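Tryptophan halogenase superfamily (Brevundimonas sp. BAL3, PDB 6FRL) acts as a flavin-dependent halogenase that prefers bromination over chlorination. Local coordinates at residues Pro421-Arg426 with Val438-Glu443; Arg394-Leu399 with Glu443-Ala448; Ala429-Arg434 with Ala452-Phe457. One frame throughout, in Å; residues are numbered along the deposited sequence.

All three contacts lie late in the chain, where helices 376-402, 422-434 and 447-456 pack together. In chain order come 394-399, 421-426, 429-434, 438-443, 443-448 and 452-457: contact 1 falls within the span bridged by contact 2, and contact 3 interleaves with both. Contacts 1 and 2 are closest, with centres about 9 Å apart and E443 in common; contact 3 is about 12 Å from contact 2 and 13 Å from contact 1. Contacts 1 and 3 share helix 422-434 and both reach the second subunit, whereas contact 2, buried within one chain, joins helix 376-402 to the loop leading into helix 447-456. Together they probably make one packed unit against the second subunit.

Contact 1: Pro421-Arg426 with Val438-Glu443; sequences PETLER and VRYRWE
Y440 pushes the hydroxyl end of its ring over one face of the R426 guanidinium, with OH 3.2 Å above the guanidinium plane and nearer its rim than its centre. The two planes stand 89° apart, so the phenol meets the arginine end-on and the flat groups do not stack. From the arginine's side, R426 NH1 lies at the ring edge, 3.5 Å from Y440 CE1. Although NH1 is also close to the phenol oxygen, the angle is too poor for a hydrogen bond.

The proton of that hydroxyl goes to the helix instead: Y440 OH donates to T423 O at 3.0 Å, in the carbonyl plane and on a lone pair, with a C=O...O angle of 113°. The T423 side chain flanks the same end of the ring, its CG2 4.1 Å from Y440 CZ, while its OG1 is hydrogen-bonded to D395. The R426 chain bends at its third torsion (chi3 56°) and brings the guanidinium across the V438 side chain at about a right angle, R426 NH2 3.9 Å from V438 CG1. V438 CG1 also sits over a face of the tyrosine ring, toward the rim. A phenylalanine in place of Y440 would probably leave T423 O without its phenol donor and the guanidinium face without an oxygen above it.

R426 NH2 also makes long, weak ion pairs with E381 and D384 of the second subunit. One directed bond, set in a partly buried frame of apolar and cationic groups, thus ties the loop after helix 422-434 back to that helix's first turn.

Contact 2: Arg394-Leu399 with Glu443-Ala448; sequences RDFIIL and EMFHPA
F396 and F445 leave their backbones by different first torsions and meet face on face. In F396, CG lies opposite the backbone N (chi1 -170°), which sends the ring out from helix 376-402; in F445, CG lies opposite the carbonyl carbon (chi1 -65°), which lays its ring over one face of the other. The result is an offset stack with ring centroids 4.3 Å apart and planes inclined by 24°. The rings are displaced so that the closest approach is along the CD2-CE2 flank of F396: CD2 of F396 comes within 3.5 Å of CD2 of F445, and CE2 of F396 lies 3.7 Å from CD1 of F445. CB of F445 adds a CH-pi contact, 4.2 Å from the centroid of the F396 ring and almost exactly on its normal. The opposite face of the F445 ring is covered near its rim by CG of M444, so this phenyl is held between its own neighbour and the helix.

Just before F396 on the same helix, R394 grips D395 side-on. Its NE and NH2 each come within 3.0 Å of OD1, reaching it from the same face of the carboxylate, and R392 forms a salt bridge to the other oxygen, OD2. The buried carboxylate is probably balanced by the two arginines, and T423 OG1 also bonds to OD2.

H400 and W450 meet the F396 ring edge-to-face, while W450 NE1 bonds to F445 O. The aromatic pair thus joins helix 376-402 to the approach of helix 447-456, with M444 reaching on to helix 354-367 and F445 touching T353 just before it.

Contact 3: Ala429-Arg434 with Ala452-Phe457; sequences ALWTAR and AIYDGF
W431 lays its indole flat on the ring of Y454, and this one buried pair makes the whole of the tight contact. The five-membered ring does most of the stacking, face to face with the phenol: centroids are 3.7 Å apart and the planes only 6° from parallel. NE1 of W431 stands 3.4 Å from Y454 CG, and CD2 of W431 is 3.5 Å from CD2 of Y454. The side chains run past each other in opposite directions, so W431 CB lies by the phenol end of Y454, 3.8 Å from CZ, and Y454 CB lies by the pyrrole nitrogen, 3.5 Å from W431 NE1. With CG opposite the backbone N (chi1 168°), W431 reaches straight off its helix to do this. L459 O accepts the indole N-H, which probably helps hold the indole in this orientation.

Outside this stacked pair the two segments make no contact. The partly exposed T432 and D455 lie at the margin without touching the other segment, and A433 packs on A375 of the second subunit.

Further aromatics, F437 and H117, meet the W431 ring. Y454 also touches L399 of helix 376-402, and its neighbour I453 packs between that helix and F100 of strand 99-103. The pair thereby clasps helix 422-434, whose outer side faces the second subunit, to helix 447-456.

Contact 1: Pro421-Arg426 with Val438-Glu443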
loop_
_atom_site.group_PDB
_atom_site.type_symbol
_atom_site.label_atom_id
_atom_site.label_comp_id
_atom_site.label_asym_id
_atom_site.label_seq_id
_atom_site.Cartn_x
_atom_site.Cartn_y
_atom_site.Cartn_z
ATOM N N PRO B 421 13.744 -12.532 12.917
ATOM C CA PRO B 421 13.847 -11.098 12.813
ATOM C C PRO B 421 12.762 -10.368 13.614
ATOM O O PRO B 421 11.654 -10.886 13.769
ATOM C CB PRO B 421 13.693 -10.850 11.305
ATOM C CG PRO B 421 14.204 -12.110 10.680
ATOM C CD PRO B 421 13.731 -13.193 11.600
ATOM N N GLU B 422 13.110 -9.186 14.124
ATOM C CA GLU B 422 12.183 -8.281 14.816
ATOM C C GLU B 422 10.933 -7.935 14.000
ATOM O O GLU B 422 9.846 -7.797 14.565
ATOM C CB GLU B 422 12.911 -6.988 15.274
ATOM C CG GLU B 422 12.014 -5.743 15.418
ATOM C CD GLU B 422 12.481 -4.751 16.494
ATOM O OE1 GLU B 422 13.715 -4.514 16.623
ATOM O OE2 GLU B 422 11.592 -4.217 17.213
ATOM N N THR B 423 11.081 -7.760 12.695
ATOM C CA THR B 423 9.917 -7.519 11.804
ATOM C C THR B 423 8.825 -8.621 11.920
ATOM O O THR B 423 7.628 -8.311 11.947
ATOM C CB THR B 423 10.374 -7.409 10.340
ATOM O OG1 THR B 423 11.349 -8.408 10.092
ATOM C CG2 THR B 423 11.003 -6.057 10.075
ATOM N N LEU B 424 9.265 -9.878 12.031
ATOM C CA LEU B 424 8.394 -11.019 12.239
ATOM C C LEU B 424 7.887 -11.161 13.681
ATOM O O LEU B 424 6.749 -11.638 13.892
ATOM C CB LEU B 424 9.101 -12.311 11.827
ATOM C CG LEU B 424 8.252 -13.584 11.886
ATOM C CD1 LEU B 424 6.989 -13.448 11.019
ATOM C CD2 LEU B 424 9.099 -14.758 11.427
ATOM N N GLU B 425 8.724 -10.799 14.659
ATOM C CA GLU B 425 8.300 -10.778 16.075
ATOM C C GLU B 425 7.094 -9.865 16.234
ATOM O O GLU B 425 6.121 -10.235 16.882
ATOM C CB GLU B 425 9.425 -10.322 17.022
ATOM C CG GLU B 425 10.447 -11.408 17.372
ATOM C CD GLU B 425 11.645 -10.894 18.205
ATOM O OE1 GLU B 425 11.744 -9.661 18.474
ATOM O OE2 GLU B 425 12.507 -11.736 18.582
ATOM N N ARG B 426 7.165 -8.692 15.623
ATOM C CA ARG B 426 6.085 -7.714 15.707
ATOM C C ARG B 426 4.785 -8.201 15.071
ATOM O O ARG B 426 3.714 -7.952 15.629
ATOM C CB ARG B 426 6.486 -6.397 15.035
ATOM C CG ARG B 426 7.443 -5.548 15.850
ATOM C CD ARG B 426 7.841 -4.347 15.028
ATOM N NE ARG B 426 6.636 -3.607 14.600
ATOM C CZ ARG B 426 6.596 -2.672 13.649
ATOM N NH1 ARG B 426 7.695 -2.321 12.969
ATOM N NH2 ARG B 426 5.437 -2.077 13.386
ATOM N N VAL B 438 0.298 -6.557 10.715
ATOM C CA VAL B 438 1.272 -5.490 10.539
ATOM C C VAL B 438 1.592 -5.477 9.045
ATOM O O VAL B 438 1.854 -6.528 8.431
ATOM C CB VAL B 438 2.558 -5.737 11.382
ATOM C CG1 VAL B 438 3.621 -4.694 11.066
ATOM C CG2 VAL B 438 2.221 -5.765 12.866
ATOM N N ARG B 439 1.547 -4.298 8.457
ATOM C CA ARG B 439 1.757 -4.164 7.026
ATOM C C ARG B 439 2.998 -3.315 6.778
ATOM O O ARG B 439 3.078 -2.149 7.184
ATOM C CB ARG B 439 0.511 -3.574 6.363
ATOM C CG ARG B 439 -0.632 -4.596 6.273
ATOM C CD ARG B 439 -1.898 -4.064 5.588
ATOM N NE ARG B 439 -3.112 -4.623 6.214
ATOM C CZ ARG B 439 -4.300 -4.806 5.620
ATOM N NH1 ARG B 439 -4.499 -4.474 4.342
ATOM N NH2 ARG B 439 -5.305 -5.342 6.319
ATOM N N TYR B 440 3.986 -3.936 6.154
ATOM C CA TYR B 440 5.162 -3.235 5.695
ATOM C C TYR B 440 5.024 -2.973 4.194
ATOM O O TYR B 440 4.076 -3.435 3.535
ATOM C CB TYR B 440 6.400 -4.062 6.020
ATOM C CG TYR B 440 6.593 -4.407 7.501
ATOM C CD1 TYR B 440 6.855 -3.417 8.456
ATOM C CD2 TYR B 440 6.524 -5.735 7.950
ATOM C CE1 TYR B 440 7.036 -3.734 9.807
ATOM C CE2 TYR B 440 6.730 -6.067 9.300
ATOM C CZ TYR B 440 6.986 -5.055 10.223
ATOM O OH TYR B 440 7.165 -5.385 11.550
ATOM N N ARG B 441 5.953 -2.214 3.639
ATOM C CA ARG B 441 5.969 -1.966 2.179
ATOM C C ARG B 441 6.550 -3.216 1.515
ATOM O O ARG B 441 7.399 -3.931 2.113
ATOM C CB ARG B 441 6.820 -0.739 1.789
ATOM C CG ARG B 441 6.519 0.547 2.549
ATOM C CD ARG B 441 7.597 1.615 2.335
ATOM N NE ARG B 441 8.909 1.299 2.944
ATOM C CZ ARG B 441 10.110 1.676 2.462
ATOM N NH1 ARG B 441 10.217 2.391 1.339
ATOM N NH2 ARG B 441 11.226 1.327 3.103
ATOM N N TRP B 442 6.082 -3.473 0.297
ATOM C CA TRP B 442 6.692 -4.458 -0.622
ATOM C C TRP B 442 6.449 -5.933 -0.263
ATOM O O TRP B 442 7.236 -6.811 -0.632
ATOM C CB TRP B 442 8.197 -4.148 -0.839
ATOM C CG TRP B 442 8.416 -2.721 -1.275
ATOM C CD1 TRP B 442 9.041 -1.712 -0.581
ATOM C CD2 TRP B 442 7.968 -2.150 -2.497
ATOM N NE1 TRP B 442 9.028 -0.552 -1.322
ATOM C CE2 TRP B 442 8.366 -0.791 -2.497
ATOM C CE3 TRP B 442 7.273 -2.663 -3.612
ATOM C CZ2 TRP B 442 8.076 0.069 -3.552
ATOM C CZ3 TRP B 442 6.993 -1.814 -4.682
ATOM C CH2 TRP B 442 7.397 -0.459 -4.645
ATOM N N GLU B 443 5.333 -6.198 0.414
ATOM C CA GLU B 443 4.902 -7.556 0.743
ATOM C C GLU B 443 4.440 -8.262 -0.542
ATOM O O GLU B 443 3.573 -7.771 -1.246
ATOM C CB GLU B 443 3.693 -7.535 1.697
ATOM C CG GLU B 443 3.867 -6.853 3.049
ATOM C CD GLU B 443 4.398 -7.752 4.163
ATOM O OE1 GLU B 443 4.437 -7.247 5.287
ATOM O OE2 GLU B 443 4.773 -8.929 3.950
#

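Contact 2: Arg394-Leu399 with Glu443-Ala448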
loop_
_atom_site.group_PDB
_atom_site.type_symbol
_atom_site.label_atom_id
_atom_site.label_comp_id
_atom_site.label_asym_id
_atom_site.label_seq_id
_atom_site.Cartn_x
_atom_site.Cartn_y
_atom_site.Cartn_z
ATOM N N ARG B 394 11.471 -13.590 2.910
ATOM C CA ARG B 394 12.191 -14.307 3.978
ATOM C C ARG B 394 11.345 -14.539 5.255
ATOM O O ARG B 394 11.194 -15.677 5.714
ATOM C CB ARG B 394 13.471 -13.548 4.321
ATOM C CG ARG B 394 14.349 -14.160 5.404
ATOM C CD ARG B 394 15.233 -13.089 5.992
ATOM N NE ARG B 394 14.462 -11.996 6.596
ATOM C CZ ARG B 394 14.991 -10.855 7.037
ATOM N NH1 ARG B 394 16.301 -10.652 6.946
ATOM N NH2 ARG B 394 14.202 -9.913 7.567
ATOM N N ASP B 395 10.797 -13.454 5.798
ATOM C CA ASP B 395 9.958 -13.501 7.003
ATOM C C ASP B 395 8.745 -14.409 6.851
ATOM O O ASP B 395 8.438 -15.165 7.762
ATOM C CB ASP B 395 9.498 -12.091 7.405
ATOM C CG ASP B 395 10.635 -11.238 7.942
ATOM O OD1 ASP B 395 11.801 -11.703 7.961
ATOM O OD2 ASP B 395 10.358 -10.093 8.331
ATOM N N PHE B 396 8.050 -14.349 5.717
ATOM C CA PHE B 396 6.960 -15.296 5.485
ATOM C C PHE B 396 7.457 -16.735 5.518
ATOM O O PHE B 396 6.811 -17.584 6.138
ATOM C CB PHE B 396 6.235 -14.986 4.159
ATOM C CG PHE B 396 4.956 -15.753 3.951
ATOM C CD1 PHE B 396 3.913 -15.644 4.867
ATOM C CD2 PHE B 396 4.762 -16.528 2.809
ATOM C CE1 PHE B 396 2.706 -16.340 4.663
ATOM C CE2 PHE B 396 3.571 -17.216 2.605
ATOM C CZ PHE B 396 2.540 -17.121 3.546
ATOM N N ILE B 397 8.605 -17.009 4.868
ATOM C CA ILE B 397 9.186 -18.373 4.872
ATOM C C ILE B 397 9.566 -18.821 6.306
ATOM O O ILE B 397 9.209 -19.904 6.742
ATOM C CB ILE B 397 10.387 -18.496 3.893
ATOM C CG1 ILE B 397 9.857 -18.407 2.452
ATOM C CG2 ILE B 397 11.129 -19.817 4.104
ATOM C CD1 ILE B 397 10.895 -18.119 1.397
ATOM N N ILE B 398 10.268 -17.959 7.030
ATOM C CA ILE B 398 10.636 -18.219 8.420
ATOM C C ILE B 398 9.437 -18.673 9.290
ATOM O O ILE B 398 9.531 -19.680 10.023
ATOM C CB ILE B 398 11.297 -16.962 9.043
ATOM C CG1 ILE B 398 12.698 -16.786 8.461
ATOM C CG2 ILE B 398 11.381 -17.093 10.572
ATOM C CD1 ILE B 398 13.326 -15.449 8.753
ATOM N N LEU B 399 8.325 -17.936 9.194
ATOM C CA LEU B 399 7.116 -18.219 9.971
ATOM C C LEU B 399 6.701 -19.680 9.928
ATOM O O LEU B 399 6.260 -20.211 10.959
ATOM C CB LEU B 399 5.923 -17.333 9.523
ATOM C CG LEU B 399 4.663 -17.418 10.388
ATOM C CD1 LEU B 399 4.922 -16.905 11.791
ATOM C CD2 LEU B 399 3.503 -16.681 9.777
ATOM N N GLU B 443 5.333 -6.198 0.414
ATOM C CA GLU B 443 4.902 -7.556 0.743
ATOM C C GLU B 443 4.440 -8.262 -0.542
ATOM O O GLU B 443 3.573 -7.771 -1.246
ATOM C CB GLU B 443 3.693 -7.535 1.697
ATOM C CG GLU B 443 3.867 -6.853 3.049
ATOM C CD GLU B 443 4.398 -7.752 4.163
ATOM O OE1 GLU B 443 4.437 -7.247 5.287
ATOM O OE2 GLU B 443 4.773 -8.929 3.950
ATOM N N MET B 444 5.004 -9.431 -0.825
ATOM C CA MET B 444 4.534 -10.267 -1.903
ATOM C C MET B 444 3.232 -10.966 -1.466
ATOM O O MET B 444 2.339 -11.211 -2.319
ATOM C CB MET B 444 5.576 -11.295 -2.226
ATOM C CG MET B 444 5.221 -12.186 -3.413
ATOM S SD MET B 444 6.714 -12.962 -4.071
ATOM C CE MET B 444 7.463 -11.553 -4.908
ATOM N N PHE B 445 3.147 -11.257 -0.151
ATOM C CA PHE B 445 2.068 -12.001 0.456
ATOM C C PHE B 445 1.176 -11.110 1.282
ATOM O O PHE B 445 1.629 -10.452 2.202
ATOM C CB PHE B 445 2.658 -13.123 1.315
ATOM C CG PHE B 445 3.389 -14.129 0.495
ATOM C CD1 PHE B 445 2.675 -15.054 -0.256
ATOM C CD2 PHE B 445 4.761 -14.059 0.358
ATOM C CE1 PHE B 445 3.329 -15.944 -1.088
ATOM C CE2 PHE B 445 5.417 -14.967 -0.446
ATOM C CZ PHE B 445 4.693 -15.913 -1.178
ATOM N N HIS B 446 -0.104 -11.119 0.952
ATOM C CA HIS B 446 -1.073 -10.196 1.535
ATOM C C HIS B 446 -1.706 -10.823 2.785
ATOM O O HIS B 446 -1.454 -11.978 3.083
ATOM C CB HIS B 446 -2.098 -9.801 0.448
ATOM C CG HIS B 446 -1.467 -9.155 -0.765
ATOM N ND1 HIS B 446 -1.397 -9.786 -1.990
ATOM C CD2 HIS B 446 -0.828 -7.965 -0.920
ATOM C CE1 HIS B 446 -0.765 -9.008 -2.850
ATOM N NE2 HIS B 446 -0.399 -7.904 -2.224
ATOM N N PRO B 447 -2.487 -10.062 3.561
ATOM C CA PRO B 447 -3.022 -10.595 4.826
ATOM C C PRO B 447 -3.673 -12.011 4.814
ATOM O O PRO B 447 -3.467 -12.795 5.763
ATOM C CB PRO B 447 -4.048 -9.517 5.202
ATOM C CG PRO B 447 -3.341 -8.261 4.803
ATOM C CD PRO B 447 -2.760 -8.612 3.459
ATOM N N ALA B 448 -4.423 -12.347 3.759
ATOM C CA ALA B 448 -5.075 -13.677 3.707
ATOM C C ALA B 448 -4.059 -14.841 3.668
ATOM O O ALA B 448 -4.340 -15.953 4.142
ATOM C CB ALA B 448 -6.052 -13.771 2.550
#

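Contact 3: Ala429-Arg434 with Ala452-Phe457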
loop_
_atom_site.group_PDB
_atom_site.type_symbol
_atom_site.label_atom_id
_atom_site.label_comp_id
_atom_site.label_asym_id
_atom_site.label_seq_id
_atom_site.Cartn_x
_atom_site.Cartn_y
_atom_site.Cartn_z
ATOM N N ALA B 429 3.337 -10.906 17.298
ATOM C CA ALA B 429 2.828 -10.280 18.540
ATOM C C ALA B 429 1.481 -9.543 18.345
ATOM O O ALA B 429 0.602 -9.658 19.185
ATOM C CB ALA B 429 3.885 -9.353 19.179
ATOM N N LEU B 430 1.314 -8.811 17.258
ATOM C CA LEU B 430 0.026 -8.133 17.014
ATOM C C LEU B 430 -1.051 -9.141 16.615
ATOM O O LEU B 430 -2.219 -8.939 16.941
ATOM C CB LEU B 430 0.124 -7.013 15.998
ATOM C CG LEU B 430 -1.154 -6.173 15.841
ATOM C CD1 LEU B 430 -1.476 -5.338 17.088
ATOM C CD2 LEU B 430 -1.083 -5.293 14.592
ATOM N N TRP B 431 -0.675 -10.234 15.951
ATOM C CA TRP B 431 -1.654 -11.249 15.567
ATOM C C TRP B 431 -2.233 -11.910 16.827
ATOM O O TRP B 431 -3.462 -11.958 16.990
ATOM C CB TRP B 431 -1.045 -12.300 14.639
ATOM C CG TRP B 431 -1.944 -13.499 14.460
ATOM C CD1 TRP B 431 -1.785 -14.732 15.011
ATOM C CD2 TRP B 431 -3.183 -13.526 13.748
ATOM N NE1 TRP B 431 -2.829 -15.536 14.655
ATOM C CE2 TRP B 431 -3.713 -14.817 13.892
ATOM C CE3 TRP B 431 -3.905 -12.574 13.029
ATOM C CZ2 TRP B 431 -4.937 -15.205 13.311
ATOM C CZ3 TRP B 431 -5.119 -12.948 12.439
ATOM C CH2 TRP B 431 -5.625 -14.254 12.595
ATOM N N THR B 432 -1.361 -12.364 17.737
ATOM C CA THR B 432 -1.833 -13.031 18.980
ATOM C C THR B 432 -2.544 -12.067 19.947
ATOM O O THR B 432 -3.466 -12.459 20.641
ATOM C CB THR B 432 -0.736 -13.827 19.732
ATOM O OG1 THR B 432 0.045 -12.930 20.487
ATOM C CG2 THR B 432 0.182 -14.611 18.765
ATOM N N ALA B 433 -2.141 -10.809 19.958
ATOM C CA ALA B 433 -2.761 -9.796 20.815
ATOM C C ALA B 433 -4.114 -9.349 20.322
ATOM O O ALA B 433 -4.969 -9.032 21.129
ATOM C CB ALA B 433 -1.871 -8.583 20.950
ATOM N N ARG B 434 -4.304 -9.269 19.011
ATOM C CA ARG B 434 -5.488 -8.583 18.510
ATOM C C ARG B 434 -6.128 -9.122 17.222
ATOM O O ARG B 434 -7.230 -8.675 16.852
ATOM C CB ARG B 434 -5.118 -7.095 18.380
ATOM C CG ARG B 434 -6.230 -6.103 18.047
ATOM C CD ARG B 434 -7.490 -6.224 18.879
ATOM N NE ARG B 434 -8.520 -5.308 18.373
ATOM C CZ ARG B 434 -9.222 -5.485 17.236
ATOM N NH1 ARG B 434 -9.037 -6.547 16.432
ATOM N NH2 ARG B 434 -10.128 -4.591 16.874
ATOM N N ALA B 452 -3.715 -17.845 6.466
ATOM C CA ALA B 452 -3.659 -19.279 6.114
ATOM C C ALA B 452 -2.580 -20.017 6.908
ATOM O O ALA B 452 -2.751 -21.179 7.309
ATOM C CB ALA B 452 -3.427 -19.464 4.621
ATOM N N ILE B 453 -1.455 -19.342 7.123
ATOM C CA ILE B 453 -0.366 -19.949 7.870
ATOM C C ILE B 453 -0.682 -19.952 9.381
ATOM O O ILE B 453 -0.521 -20.989 10.049
ATOM C CB ILE B 453 0.976 -19.272 7.532
ATOM C CG1 ILE B 453 1.241 -19.329 5.994
ATOM C CG2 ILE B 453 2.123 -19.908 8.326
ATOM C CD1 ILE B 453 1.060 -20.681 5.318
ATOM N N TYR B 454 -1.187 -18.827 9.908
ATOM C CA TYR B 454 -1.552 -18.792 11.327
ATOM C C TYR B 454 -2.543 -19.922 11.626
ATOM O O TYR B 454 -2.306 -20.734 12.528
ATOM C CB TYR B 454 -2.113 -17.433 11.760
ATOM C CG TYR B 454 -1.108 -16.280 11.760
ATOM C CD1 TYR B 454 0.115 -16.394 12.386
ATOM C CD2 TYR B 454 -1.416 -15.050 11.152
ATOM C CE1 TYR B 454 1.022 -15.320 12.401
ATOM C CE2 TYR B 454 -0.530 -13.984 11.148
ATOM C CZ TYR B 454 0.692 -14.121 11.771
ATOM O OH TYR B 454 1.586 -13.071 11.803
ATOM N N ASP B 455 -3.588 -20.020 10.813
ATOM C CA ASP B 455 -4.600 -21.046 11.003
ATOM C C ASP B 455 -4.081 -22.452 10.767
ATOM O O ASP B 455 -4.407 -23.369 11.516
ATOM C CB ASP B 455 -5.823 -20.794 10.117
ATOM C CG ASP B 455 -6.713 -21.970 10.043
ATOM O OD1 ASP B 455 -7.380 -22.205 11.064
ATOM O OD2 ASP B 455 -6.711 -22.663 8.986
ATOM N N GLY B 456 -3.275 -22.642 9.734
ATOM C CA GLY B 456 -2.660 -23.964 9.460
ATOM C C GLY B 456 -1.809 -24.520 10.598
ATOM O O GLY B 456 -1.805 -25.725 10.840
ATOM N N PHE B 457 -1.082 -23.643 11.294
ATOM C CA PHE B 457 -0.324 -24.057 12.476
ATOM C C PHE B 457 -1.048 -23.893 13.807
ATOM O O PHE B 457 -0.427 -24.054 14.832
ATOM C CB PHE B 457 1.016 -23.328 12.529
ATOM C CG PHE B 457 1.961 -23.760 11.466
ATOM C CD1 PHE B 457 2.778 -24.854 11.660
ATOM C CD2 PHE B 457 2.015 -23.090 10.260
ATOM C CE1 PHE B 457 3.666 -25.239 10.675
ATOM C CE2 PHE B 457 2.875 -23.483 9.265
ATOM C CZ PHE B 457 3.710 -24.562 9.466
#